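Local coordinates for tartrate dehydrogenase/decarboxylase (Pseudomonas putida, PDB 3FLK), which oxidises tartrate to oxaloglycolate with NAD, converts meso-tartrate to D-glycerate and decarboxylates D-malate oxidatively to pyruvate, using magnesium or manganese, at residues Arg184-Ser189 with Ser218-His223; Ser189-Asn194 with Tyr202-Thr207. The protein carries 1 engineered substitution. All coordinates share one frame; numbering follows the deposited sequence.

Contact 1: Arg184-Ser189 with Ser218-His223; sequences RKHVTS and SWDKQH. With NAI (1,4-dihydronicotinamide adenine dinucleotide), chain N.
Parallel strand pairing at the edge of the large mixed sheet joins His186-Ser189 to the outermost strand within this chain, Ser218-His223. The pairing opens with Ser218 N donating to Lys185 O. Backbone hydrogen bonds then alternate regularly: Val187 N donates to Ser218 O (2.8 Å), Val187 O accepts from Asp220 N, Ser189 N donates to Asp220 O, and Ser189 O accepts from Gln222 N. On the face bearing His186, Thr188 and Asp220, side chains add a second layer of bonds. With CG anti to the backbone N (chi1 172°), the His186 ring lies beside the neighbouring strand, and its ND1 donates to Ser218 O at 3.2 Å from above the carbonyl plane. Ser218 O thereby accepts two donors, ND1 and Val187 N. The strands are the two ends of a right-handed beta-alpha-beta crossover through helix 199-211, which packs against Ser189 and Trp219 on the other face. Asp220 OD2 receives Thr188 OG1 on its syn lone pair at 2.9 Å, while His186 CE1 approaches the same oxygen to 3.0 Å. A water bridges His186 NE2 and Asp220 OD1. A leucine in place of His186 would probably leave Ser218 O with Val187 N alone of its two donors and break the water bridge to Asp220. At the far end, the ring edge of His223 meets NADH, CD2 lying 3.3 Å from O2N, while NE2 is hydrogen-bonded to Asp86 of the second subunit.

Contact 2: Ser189-Asn194 with Tyr202-Thr207; sequences SATKSN and YWDKRT. With NAI (1,4-dihydronicotinamide adenine dinucleotide), chain N; OXL (oxalate ion), chain O.
Ser189 OG and Trp203 CG both stand anti to their backbone N (chi1 -173° and 172°), which carries the serine hydroxyl and the indole N-H to one another between strand 186-191 and helix 199-211. This is the first strand-to-helix step of a beta-alpha-beta unit, the two segments running nearly antiparallel with axes 9.3 Å apart. Trp203 NE1 donates to Ser189 OG at 2.8 Å, the oxygen sitting 23° out of the indole plane. Beside it, Thr207 rests CG2 4.0 Å from Ser189 CB and returns its own hydroxyl to Trp203 O one helical turn back. Asp204 reaches across with both carboxylate oxygens. Ser193 OG donates to OD2 from the syn side at 2.7 Å, and Thr191 OG1 appears to donate to OD1, though the position of that hydroxyl is less certain. The carboxylate, buried, thus ties the strand end and the following loop to the helix. That loop leads into the active site, where Lys192 NZ donates hydrogen bonds to Asn194 OD1 and oxalate O4 and forms a salt bridge with Asp249 of the second subunit. Asn194 ND2 donates to O2D of NADH at 3.1 Å. Between the strand and helix, one water touches Ser189 OG and gives a hydrogen bond to Asp204 OD1, 2.7 Å away.

Contact 1 and contact 2 form the strand-strand and strand-helix halves of one beta-alpha-beta unit, sharing Ser189: its backbone pairs with strand 218-223, its hydroxyl with helix 199-211. Their centres lie 12 Å apart. Thr191 N, probably hydrogen-bonded to Gln222 O at 2.9 Å, carries the strand pairing of contact 1 into contact 2, and Lys221 NZ adds a salt bridge to Asp204 OD2 at 3.1 Å. At the ends of the strands His223 and Asn194 pack together, NE2 to ND2 3.5 Å, and both meet NADH. The second subunit contributes Asp86 and Asp249 here, as well as the arginines that bind oxalate, so the site lies between subunits.

Contact 1: Arg184-Ser189 with Ser218-His223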
ATOM      1  N   ARG A 184      23.701   1.548   9.248  1.00 23.17           N
ATOM      2  CA  ARG A 184      22.636   1.954  10.174  1.00 22.68           C
ATOM      3  C   ARG A 184      22.118   0.824  11.077  1.00 22.03           C
ATOM      4  O   ARG A 184      21.564   1.092  12.145  1.00 22.11           O
ATOM      5  CB  ARG A 184      21.491   2.650   9.430  1.00 22.78           C
ATOM      6  CG  ARG A 184      21.868   4.028   8.903  1.00 23.67           C
ATOM      7  CD  ARG A 184      20.750   4.646   8.080  1.00 25.44           C
ATOM      8  NE  ARG A 184      19.747   5.298   8.920  1.00 26.98           N
ATOM      9  CZ  ARG A 184      18.563   5.727   8.487  1.00 27.16           C
ATOM     10  NH1 ARG A 184      18.212   5.573   7.216  1.00 26.75           N
ATOM     11  NH2 ARG A 184      17.722   6.307   9.333  1.00 27.60           N
ATOM     12  N   LYS A 185      22.308  -0.422  10.643  1.00 21.28           N
ATOM     13  CA  LYS A 185      21.879  -1.616  11.388  1.00 20.54           C
ATOM     14  C   LYS A 185      20.443  -1.485  11.904  1.00 19.91           C
ATOM     15  O   LYS A 185      20.192  -1.511  13.114  1.00 19.74           O
ATOM     16  CB  LYS A 185      22.862  -1.943  12.526  1.00 20.69           C
ATOM     17  CG  LYS A 185      24.309  -2.050  12.063  1.00 21.09           C
ATOM     18  CD  LYS A 185      25.199  -2.742  13.080  1.00 21.86           C
ATOM     19  CE  LYS A 185      26.675  -2.491  12.777  1.00 22.02           C
ATOM     20  NZ  LYS A 185      27.057  -2.847  11.377  1.00 22.49           N
ATOM     21  N   HIS A 186      19.506  -1.338  10.971  1.00 18.97           N
ATOM     22  CA  HIS A 186      18.109  -1.091  11.311  1.00 18.31           C
ATOM     23  C   HIS A 186      17.155  -1.831  10.372  1.00 17.45           C
ATOM     24  O   HIS A 186      17.278  -1.734   9.148  1.00 16.92           O
ATOM     25  CB  HIS A 186      17.834   0.420  11.318  1.00 18.64           C
ATOM     26  CG  HIS A 186      16.388   0.782  11.460  1.00 19.85           C
ATOM     27  ND1 HIS A 186      15.588   0.280  12.463  1.00 21.02           N
ATOM     28  CD2 HIS A 186      15.604   1.616  10.736  1.00 21.00           C
ATOM     29  CE1 HIS A 186      14.371   0.778  12.345  1.00 21.14           C
ATOM     30  NE2 HIS A 186      14.354   1.592  11.304  1.00 22.00           N
ATOM     31  N   VAL A 187      16.217  -2.575  10.961  1.00 16.41           N
ATOM     32  CA  VAL A 187      15.201  -3.317  10.208  1.00 15.51           C
ATOM     33  C   VAL A 187      13.805  -2.812  10.560  1.00 15.26           C
ATOM     34  O   VAL A 187      13.444  -2.735  11.736  1.00 14.75           O
ATOM     35  CB  VAL A 187      15.267  -4.850  10.484  1.00 15.42           C
ATOM     36  CG1 VAL A 187      14.064  -5.577   9.880  1.00 15.02           C
ATOM     37  CG2 VAL A 187      16.544  -5.446   9.947  1.00 14.92           C
ATOM     38  N   THR A 188      13.029  -2.467   9.533  1.00 14.68           N
ATOM     39  CA  THR A 188      11.603  -2.197   9.698  1.00 14.52           C
ATOM     40  C   THR A 188      10.815  -3.371   9.125  1.00 14.41           C
ATOM     41  O   THR A 188      11.035  -3.777   7.984  1.00 14.15           O
ATOM     42  CB  THR A 188      11.172  -0.880   9.006  1.00 14.60           C
ATOM     43  OG1 THR A 188      11.919   0.210   9.552  1.00 14.76           O
ATOM     44  CG2 THR A 188       9.681  -0.610   9.211  1.00 14.51           C
ATOM     45  N   SER A 189       9.919  -3.923   9.936  1.00 14.23           N
ATOM     46  CA  SER A 189       9.065  -5.022   9.513  1.00 14.49           C
ATOM     47  C   SER A 189       7.680  -4.495   9.149  1.00 14.12           C
ATOM     48  O   SER A 189       7.029  -3.842   9.965  1.00 13.89           O
ATOM     49  CB  SER A 189       8.958  -6.066  10.629  1.00 14.57           C
ATOM     50  OG  SER A 189       8.253  -7.213  10.179  1.00 16.65           O
ATOM     51  N   SER A 218      18.872  -2.576  15.419  1.00 19.86           N
ATOM     52  CA  SER A 218      17.671  -1.894  15.877  1.00 19.96           C
ATOM     53  C   SER A 218      16.499  -2.337  14.995  1.00 19.71           C
ATOM     54  O   SER A 218      16.643  -2.438  13.775  1.00 19.64           O
ATOM     55  CB  SER A 218      17.882  -0.382  15.771  1.00 19.93           C
ATOM     56  OG  SER A 218      16.701   0.341  16.063  1.00 21.51           O
ATOM     57  N   TRP A 219      15.349  -2.620  15.600  1.00 19.43           N
ATOM     58  CA  TRP A 219      14.193  -3.059  14.816  1.00 19.25           C
ATOM     59  C   TRP A 219      12.863  -2.479  15.289  1.00 18.93           C
ATOM     60  O   TRP A 219      12.649  -2.271  16.486  1.00 18.67           O
ATOM     61  CB  TRP A 219      14.130  -4.593  14.720  1.00 19.64           C
ATOM     62  CG  TRP A 219      13.446  -5.272  15.876  1.00 20.34           C
ATOM     63  CD1 TRP A 219      13.988  -5.553  17.100  1.00 21.11           C
ATOM     64  CD2 TRP A 219      12.095  -5.761  15.913  1.00 20.66           C
ATOM     65  NE1 TRP A 219      13.057  -6.180  17.897  1.00 21.41           N
ATOM     66  CE2 TRP A 219      11.889  -6.322  17.194  1.00 20.84           C
ATOM     67  CE3 TRP A 219      11.040  -5.775  14.990  1.00 20.94           C
ATOM     68  CZ2 TRP A 219      10.670  -6.891  17.578  1.00 20.52           C
ATOM     69  CZ3 TRP A 219       9.825  -6.343  15.372  1.00 20.72           C
ATOM     70  CH2 TRP A 219       9.652  -6.892  16.657  1.00 20.72           C
ATOM     71  N   ASP A 220      11.978  -2.214  14.333  1.00 18.48           N
ATOM     72  CA  ASP A 220      10.618  -1.781  14.637  1.00 18.19           C
ATOM     73  C   ASP A 220       9.617  -2.425  13.677  1.00 17.74           C
ATOM     74  O   ASP A 220       9.982  -2.864  12.581  1.00 17.25           O
ATOM     75  CB  ASP A 220      10.506  -0.248  14.612  1.00 18.47           C
ATOM     76  CG  ASP A 220      10.559   0.334  13.204  1.00 19.64           C
ATOM     77  OD1 ASP A 220       9.691   1.171  12.877  1.00 21.29           O
ATOM     78  OD2 ASP A 220      11.459  -0.034  12.424  1.00 20.99           O
ATOM     79  N   LYS A 221       8.363  -2.503  14.106  1.00 17.18           N
ATOM     80  CA  LYS A 221       7.294  -2.971  13.234  1.00 16.96           C
ATOM     81  C   LYS A 221       6.274  -1.861  13.020  1.00 16.34           C
ATOM     82  O   LYS A 221       6.006  -1.056  13.918  1.00 16.20           O
ATOM     83  CB  LYS A 221       6.641  -4.254  13.769  1.00 17.01           C
ATOM     84  CG  LYS A 221       5.884  -4.099  15.074  1.00 17.80           C
ATOM     85  CD  LYS A 221       5.325  -5.432  15.546  1.00 17.93           C
ATOM     86  CE  LYS A 221       4.344  -5.228  16.682  1.00 19.88           C
ATOM     87  NZ  LYS A 221       3.781  -6.519  17.155  1.00 22.00           N
ATOM     88  N   GLN A 222       5.735  -1.804  11.808  1.00 15.50           N
ATOM     89  CA  GLN A 222       4.774  -0.779  11.447  1.00 15.04           C
ATOM     90  C   GLN A 222       3.654  -1.409  10.642  1.00 14.26           C
ATOM     91  O   GLN A 222       3.910  -2.205   9.731  1.00 14.18           O
ATOM     92  CB  GLN A 222       5.449   0.340  10.644  1.00 14.94           C
ATOM     93  CG  GLN A 222       6.489   1.139  11.430  1.00 15.75           C
ATOM     94  CD  GLN A 222       7.092   2.293  10.648  1.00 15.91           C
ATOM     95  OE1 GLN A 222       8.250   2.658  10.861  1.00 18.65           O
ATOM     96  NE2 GLN A 222       6.312   2.879   9.745  1.00 17.10           N
ATOM     97  N   HIS A 223       2.417  -1.071  10.995  1.00 13.48           N
ATOM     98  CA  HIS A 223       1.271  -1.484  10.202  1.00 12.94           C
ATOM     99  C   HIS A 223       1.426  -0.900   8.799  1.00 12.38           C
ATOM    100  O   HIS A 223       1.913   0.220   8.640  1.00 11.63           O
ATOM    101  CB  HIS A 223      -0.043  -1.030  10.842  1.00 13.09           C
ATOM    102  CG  HIS A 223      -0.360  -1.719  12.135  1.00 13.68           C
ATOM    103  ND1 HIS A 223      -0.429  -3.091  12.254  1.00 14.93           N
ATOM    104  CD2 HIS A 223      -0.649  -1.222  13.361  1.00 14.63           C
ATOM    105  CE1 HIS A 223      -0.734  -3.410  13.500  1.00 15.15           C
ATOM    106  NE2 HIS A 223      -0.877  -2.294  14.192  1.00 15.46           N
TER
HETATM  107  PA  NAI N 401      -1.839   5.440  14.509  1.00 16.95           P
HETATM  108  O1A NAI N 401      -2.807   6.017  13.549  1.00 16.02           O
HETATM  109  O2A NAI N 401      -2.418   5.369  15.868  1.00 17.19           O
HETATM  110  O5B NAI N 401      -0.506   6.337  14.552  1.00 16.24           O
HETATM  111  C5B NAI N 401       0.416   6.367  13.486  1.00 16.02           C
HETATM  112  C4B NAI N 401       1.288   7.619  13.564  1.00 16.06           C
HETATM  113  O4B NAI N 401       0.532   8.777  13.261  1.00 15.90           O
HETATM  114  C3B NAI N 401       1.873   7.822  14.954  1.00 16.51           C
HETATM  115  O3B NAI N 401       3.210   8.242  14.817  1.00 16.70           O
HETATM  116  C2B NAI N 401       1.019   8.915  15.564  1.00 16.41           C
HETATM  117  O2B NAI N 401       1.737   9.740  16.454  1.00 16.84           O
HETATM  118  C1B NAI N 401       0.501   9.678  14.354  1.00 15.91           C
HETATM  119  N9A NAI N 401      -0.874  10.145  14.590  1.00 15.69           N
HETATM  120  C8A NAI N 401      -2.015   9.383  14.596  1.00 16.04           C
HETATM  121  N7A NAI N 401      -3.069  10.189  14.846  1.00 15.70           N
HETATM  122  C5A NAI N 401      -2.623  11.450  14.997  1.00 15.62           C
HETATM  123  C6A NAI N 401      -3.276  12.647  15.264  1.00 15.67           C
HETATM  124  N6A NAI N 401      -4.603  12.685  15.361  1.00 15.72           N
HETATM  125  N1A NAI N 401      -2.538  13.811  15.363  1.00 15.92           N
HETATM  126  C2A NAI N 401      -1.164  13.786  15.203  1.00 15.99           C
HETATM  127  N3A NAI N 401      -0.523  12.589  14.940  1.00 15.75           N
HETATM  128  C4A NAI N 401      -1.241  11.441  14.836  1.00 15.83           C
HETATM  129  O3  NAI N 401      -1.433   3.996  13.929  1.00 16.48           O
HETATM  130  PN  NAI N 401      -0.437   2.925  14.597  1.00 16.50           P
HETATM  131  O1N NAI N 401       0.614   3.631  15.366  1.00 16.72           O
HETATM  132  O2N NAI N 401      -0.055   2.003  13.508  1.00 16.35           O
HETATM  133  O5D NAI N 401      -1.403   2.112  15.594  1.00 16.71           O
HETATM  134  C5D NAI N 401      -1.490   2.407  16.973  1.00 17.14           C
HETATM  135  C4D NAI N 401      -2.656   1.635  17.584  1.00 16.81           C
HETATM  136  O4D NAI N 401      -3.886   2.084  17.043  1.00 16.66           O
HETATM  137  C3D NAI N 401      -2.578   0.143  17.303  1.00 17.00           C
HETATM  138  O3D NAI N 401      -2.948  -0.544  18.476  1.00 17.24           O
HETATM  139  C2D NAI N 401      -3.607  -0.085  16.210  1.00 16.82           C
HETATM  140  O2D NAI N 401      -4.146  -1.384  16.264  1.00 17.17           O
HETATM  141  C1D NAI N 401      -4.632   0.999  16.515  1.00 17.28           C
HETATM  142  N1N NAI N 401      -5.428   1.474  15.362  1.00 17.88           N
HETATM  143  C2N NAI N 401      -6.779   1.624  15.531  1.00 17.57           C
HETATM  144  C3N NAI N 401      -7.580   2.085  14.487  1.00 17.95           C
HETATM  145  C7N NAI N 401      -9.009   2.449  14.763  1.00 18.63           C
HETATM  146  O7N NAI N 401      -9.427   2.610  16.099  1.00 18.01           O
HETATM  147  N7N NAI N 401      -9.857   2.617  13.745  1.00 18.61           N
HETATM  148  C4N NAI N 401      -6.990   2.402  13.262  1.00 17.97           C
HETATM  149  C5N NAI N 401      -5.611   2.253  13.098  1.00 17.93           C
HETATM  150  C6N NAI N 401      -4.835   1.790  14.160  1.00 17.90           C
HETATM  151  O   HOH W   1      11.615   3.298  11.285  1.00 44.62           O

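Contact 2: Ser189-Asn194 with Tyr202-Thr207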
ATOM      1  N   SER A 189       9.919  -3.923   9.936  1.00 14.23           N
ATOM      2  CA  SER A 189       9.065  -5.022   9.513  1.00 14.49           C
ATOM      3  C   SER A 189       7.680  -4.495   9.149  1.00 14.12           C
ATOM      4  O   SER A 189       7.029  -3.842   9.965  1.00 13.89           O
ATOM      5  CB  SER A 189       8.958  -6.066  10.629  1.00 14.57           C
ATOM      6  OG  SER A 189       8.253  -7.213  10.179  1.00 16.65           O
ATOM      7  N   ALA A 190       7.244  -4.767   7.920  1.00 14.10           N
ATOM      8  CA  ALA A 190       5.888  -4.423   7.500  1.00 14.28           C
ATOM      9  C   ALA A 190       4.906  -5.441   8.068  1.00 14.54           C
ATOM     10  O   ALA A 190       5.095  -6.649   7.915  1.00 14.62           O
ATOM     11  CB  ALA A 190       5.785  -4.371   5.977  1.00 14.03           C
ATOM     12  N   THR A 191       3.860  -4.947   8.722  1.00 15.09           N
ATOM     13  CA  THR A 191       2.856  -5.822   9.323  1.00 15.55           C
ATOM     14  C   THR A 191       1.422  -5.293   9.156  1.00 15.92           C
ATOM     15  O   THR A 191       1.212  -4.201   8.635  1.00 15.83           O
ATOM     16  CB  THR A 191       3.189  -6.119  10.824  1.00 15.60           C
ATOM     17  OG1 THR A 191       2.343  -7.169  11.312  1.00 16.02           O
ATOM     18  CG2 THR A 191       3.019  -4.885  11.694  1.00 15.49           C
ATOM     19  N   LYS A 192       0.446  -6.099   9.568  1.00 16.45           N
ATOM     20  CA  LYS A 192      -0.943  -5.655   9.717  1.00 17.27           C
ATOM     21  C   LYS A 192      -1.632  -6.576  10.715  1.00 17.77           C
ATOM     22  O   LYS A 192      -2.641  -7.218  10.411  1.00 17.59           O
ATOM     23  CB  LYS A 192      -1.688  -5.616   8.372  1.00 17.19           C
ATOM     24  CG  LYS A 192      -2.832  -4.590   8.327  1.00 17.55           C
ATOM     25  CD  LYS A 192      -2.380  -3.238   8.886  1.00 18.55           C
ATOM     26  CE  LYS A 192      -3.360  -2.117   8.599  1.00 19.06           C
ATOM     27  NZ  LYS A 192      -4.547  -2.125   9.499  1.00 19.65           N
ATOM     28  N   SER A 193      -1.054  -6.627  11.913  1.00 18.67           N
ATOM     29  CA  SER A 193      -1.447  -7.579  12.948  1.00 19.58           C
ATOM     30  C   SER A 193      -2.701  -7.180  13.723  1.00 20.29           C
ATOM     31  O   SER A 193      -3.036  -7.813  14.724  1.00 20.58           O
ATOM     32  CB  SER A 193      -0.274  -7.846  13.899  1.00 19.67           C
ATOM     33  OG  SER A 193       0.437  -6.653  14.191  1.00 19.62           O
ATOM     34  N   ASN A 194      -3.388  -6.132  13.272  1.00 20.97           N
ATOM     35  CA  ASN A 194      -4.722  -5.842  13.786  1.00 21.80           C
ATOM     36  C   ASN A 194      -5.818  -6.440  12.903  1.00 22.65           C
ATOM     37  O   ASN A 194      -6.663  -7.189  13.390  1.00 22.84           O
ATOM     38  CB  ASN A 194      -4.941  -4.342  14.069  1.00 21.57           C
ATOM     39  CG  ASN A 194      -4.473  -3.430  12.935  1.00 21.35           C
ATOM     40  OD1 ASN A 194      -4.336  -3.845  11.784  1.00 20.53           O
ATOM     41  ND2 ASN A 194      -4.241  -2.164  13.270  1.00 20.45           N
ATOM     42  N   TYR A 202       1.479 -13.859  13.676  1.00 15.25           N
ATOM     43  CA  TYR A 202       2.498 -14.890  13.525  1.00 15.04           C
ATOM     44  C   TYR A 202       3.806 -14.339  12.946  1.00 14.92           C
ATOM     45  O   TYR A 202       4.891 -14.656  13.441  1.00 14.69           O
ATOM     46  CB  TYR A 202       1.981 -16.043  12.664  1.00 15.03           C
ATOM     47  CG  TYR A 202       3.018 -17.113  12.431  1.00 15.34           C
ATOM     48  CD1 TYR A 202       3.351 -18.018  13.441  1.00 15.28           C
ATOM     49  CD2 TYR A 202       3.680 -17.212  11.207  1.00 15.38           C
ATOM     50  CE1 TYR A 202       4.313 -18.996  13.234  1.00 15.50           C
ATOM     51  CE2 TYR A 202       4.642 -18.190  10.990  1.00 15.88           C
ATOM     52  CZ  TYR A 202       4.952 -19.076  12.007  1.00 15.47           C
ATOM     53  OH  TYR A 202       5.903 -20.042  11.795  1.00 15.08           O
ATOM     54  N   TRP A 203       3.692 -13.530  11.895  1.00 14.77           N
ATOM     55  CA  TRP A 203       4.838 -12.839  11.296  1.00 14.77           C
ATOM     56  C   TRP A 203       5.568 -12.007  12.355  1.00 14.68           C
ATOM     57  O   TRP A 203       6.793 -12.065  12.452  1.00 14.52           O
ATOM     58  CB  TRP A 203       4.373 -11.980  10.112  1.00 14.90           C
ATOM     59  CG  TRP A 203       5.412 -11.059   9.502  1.00 15.03           C
ATOM     60  CD1 TRP A 203       5.694  -9.773   9.881  1.00 15.32           C
ATOM     61  CD2 TRP A 203       6.268 -11.342   8.390  1.00 14.98           C
ATOM     62  NE1 TRP A 203       6.678  -9.246   9.082  1.00 15.33           N
ATOM     63  CE2 TRP A 203       7.051 -10.187   8.159  1.00 15.00           C
ATOM     64  CE3 TRP A 203       6.460 -12.462   7.570  1.00 15.90           C
ATOM     65  CZ2 TRP A 203       8.014 -10.119   7.144  1.00 14.99           C
ATOM     66  CZ3 TRP A 203       7.418 -12.393   6.555  1.00 15.96           C
ATOM     67  CH2 TRP A 203       8.181 -11.227   6.354  1.00 15.46           C
ATOM     68  N   ASP A 204       4.805 -11.263  13.157  1.00 14.76           N
ATOM     69  CA  ASP A 204       5.349 -10.487  14.280  1.00 15.14           C
ATOM     70  C   ASP A 204       6.084 -11.365  15.299  1.00 15.31           C
ATOM     71  O   ASP A 204       7.169 -11.008  15.763  1.00 15.21           O
ATOM     72  CB  ASP A 204       4.241  -9.700  14.986  1.00 15.15           C
ATOM     73  CG  ASP A 204       3.653  -8.594  14.122  1.00 15.84           C
ATOM     74  OD1 ASP A 204       4.087  -8.427  12.962  1.00 15.79           O
ATOM     75  OD2 ASP A 204       2.750  -7.885  14.614  1.00 16.17           O
ATOM     76  N   LYS A 205       5.486 -12.506  15.636  1.00 15.63           N
ATOM     77  CA  LYS A 205       6.075 -13.453  16.585  1.00 16.06           C
ATOM     78  C   LYS A 205       7.429 -13.971  16.094  1.00 15.96           C
ATOM     79  O   LYS A 205       8.395 -14.027  16.860  1.00 15.90           O
ATOM     80  CB  LYS A 205       5.112 -14.617  16.837  1.00 16.14           C
ATOM     81  CG  LYS A 205       5.371 -15.392  18.112  1.00 17.80           C
ATOM     82  CD  LYS A 205       4.299 -16.453  18.324  1.00 20.24           C
ATOM     83  CE  LYS A 205       4.473 -17.162  19.658  1.00 21.56           C
ATOM     84  NZ  LYS A 205       3.296 -18.027  19.970  1.00 22.55           N
ATOM     85  N   ARG A 206       7.498 -14.338  14.815  1.00 15.77           N
ATOM     86  CA  ARG A 206       8.747 -14.818  14.225  1.00 15.80           C
ATOM     87  C   ARG A 206       9.791 -13.704  14.080  1.00 15.93           C
ATOM     88  O   ARG A 206      10.990 -13.962  14.184  1.00 15.70           O
ATOM     89  CB  ARG A 206       8.503 -15.501  12.872  1.00 15.77           C
ATOM     90  CG  ARG A 206       7.592 -16.742  12.905  1.00 15.95           C
ATOM     91  CD  ARG A 206       7.954 -17.729  14.023  1.00 16.52           C
ATOM     92  NE  ARG A 206       9.306 -18.271  13.888  1.00 17.23           N
ATOM     93  CZ  ARG A 206       9.978 -18.877  14.865  1.00 17.96           C
ATOM     94  NH1 ARG A 206       9.435 -19.022  16.070  1.00 17.27           N
ATOM     95  NH2 ARG A 206      11.204 -19.332  14.639  1.00 18.11           N
ATOM     96  N   THR A 207       9.329 -12.477  13.839  1.00 16.22           N
ATOM     97  CA  THR A 207      10.212 -11.309  13.751  1.00 16.80           C
ATOM     98  C   THR A 207      10.885 -11.050  15.100  1.00 17.39           C
ATOM     99  O   THR A 207      12.104 -10.878  15.166  1.00 17.11           O
ATOM    100  CB  THR A 207       9.459 -10.043  13.269  1.00 16.69           C
ATOM    101  OG1 THR A 207       8.753 -10.335  12.057  1.00 16.33           O
ATOM    102  CG2 THR A 207      10.434  -8.903  13.005  1.00 16.77           C
TER
HETATM  103  PA  NAI N 401      -1.839   5.440  14.509  1.00 16.95           P
HETATM  104  O1A NAI N 401      -2.807   6.017  13.549  1.00 16.02           O
HETATM  105  O2A NAI N 401      -2.418   5.369  15.868  1.00 17.19           O
HETATM  106  O5B NAI N 401      -0.506   6.337  14.552  1.00 16.24           O
HETATM  107  C5B NAI N 401       0.416   6.367  13.486  1.00 16.02           C
HETATM  108  C4B NAI N 401       1.288   7.619  13.564  1.00 16.06           C
HETATM  109  O4B NAI N 401       0.532   8.777  13.261  1.00 15.90           O
HETATM  110  C3B NAI N 401       1.873   7.822  14.954  1.00 16.51           C
HETATM  111  O3B NAI N 401       3.210   8.242  14.817  1.00 16.70           O
HETATM  112  C2B NAI N 401       1.019   8.915  15.564  1.00 16.41           C
HETATM  113  O2B NAI N 401       1.737   9.740  16.454  1.00 16.84           O
HETATM  114  C1B NAI N 401       0.501   9.678  14.354  1.00 15.91           C
HETATM  115  N9A NAI N 401      -0.874  10.145  14.590  1.00 15.69           N
HETATM  116  C8A NAI N 401      -2.015   9.383  14.596  1.00 16.04           C
HETATM  117  N7A NAI N 401      -3.069  10.189  14.846  1.00 15.70           N
HETATM  118  C5A NAI N 401      -2.623  11.450  14.997  1.00 15.62           C
HETATM  119  C6A NAI N 401      -3.276  12.647  15.264  1.00 15.67           C
HETATM  120  N6A NAI N 401      -4.603  12.685  15.361  1.00 15.72           N
HETATM  121  N1A NAI N 401      -2.538  13.811  15.363  1.00 15.92           N
HETATM  122  C2A NAI N 401      -1.164  13.786  15.203  1.00 15.99           C
HETATM  123  N3A NAI N 401      -0.523  12.589  14.940  1.00 15.75           N
HETATM  124  C4A NAI N 401      -1.241  11.441  14.836  1.00 15.83           C
HETATM  125  O3  NAI N 401      -1.433   3.996  13.929  1.00 16.48           O
HETATM  126  PN  NAI N 401      -0.437   2.925  14.597  1.00 16.50           P
HETATM  127  O1N NAI N 401       0.614   3.631  15.366  1.00 16.72           O
HETATM  128  O2N NAI N 401      -0.055   2.003  13.508  1.00 16.35           O
HETATM  129  O5D NAI N 401      -1.403   2.112  15.594  1.00 16.71           O
HETATM  130  C5D NAI N 401      -1.490   2.407  16.973  1.00 17.14           C
HETATM  131  C4D NAI N 401      -2.656   1.635  17.584  1.00 16.81           C
HETATM  132  O4D NAI N 401      -3.886   2.084  17.043  1.00 16.66           O
HETATM  133  C3D NAI N 401      -2.578   0.143  17.303  1.00 17.00           C
HETATM  134  O3D NAI N 401      -2.948  -0.544  18.476  1.00 17.24           O
HETATM  135  C2D NAI N 401      -3.607  -0.085  16.210  1.00 16.82           C
HETATM  136  O2D NAI N 401      -4.146  -1.384  16.264  1.00 17.17           O
HETATM  137  C1D NAI N 401      -4.632   0.999  16.515  1.00 17.28           C
HETATM  138  N1N NAI N 401      -5.428   1.474  15.362  1.00 17.88           N
HETATM  139  C2N NAI N 401      -6.779   1.624  15.531  1.00 17.57           C
HETATM  140  C3N NAI N 401      -7.580   2.085  14.487  1.00 17.95           C
HETATM  141  C7N NAI N 401      -9.009   2.449  14.763  1.00 18.63           C
HETATM  142  O7N NAI N 401      -9.427   2.610  16.099  1.00 18.01           O
HETATM  143  N7N NAI N 401      -9.857   2.617  13.745  1.00 18.61           N
HETATM  144  C4N NAI N 401      -6.990   2.402  13.262  1.00 17.97           C
HETATM  145  C5N NAI N 401      -5.611   2.253  13.098  1.00 17.93           C
HETATM  146  C6N NAI N 401      -4.835   1.790  14.160  1.00 17.90           C
HETATM  147  C1  OXL O 402      -8.336   1.018   9.708  1.00 24.39           C
HETATM  148  C2  OXL O 402      -7.285   0.190  10.309  1.00 25.07           C
HETATM  149  O1  OXL O 402      -8.010   2.112   9.184  1.00 23.55           O
HETATM  150  O2  OXL O 402      -7.593  -0.846  10.945  1.00 25.82           O
HETATM  151  O3  OXL O 402      -9.523   0.622   9.725  1.00 23.25           O
HETATM  152  O4  OXL O 402      -6.092   0.547  10.165  1.00 24.71           O
HETATM  153  O   HOH W   2       6.714  -7.815  12.509  1.00 17.16           O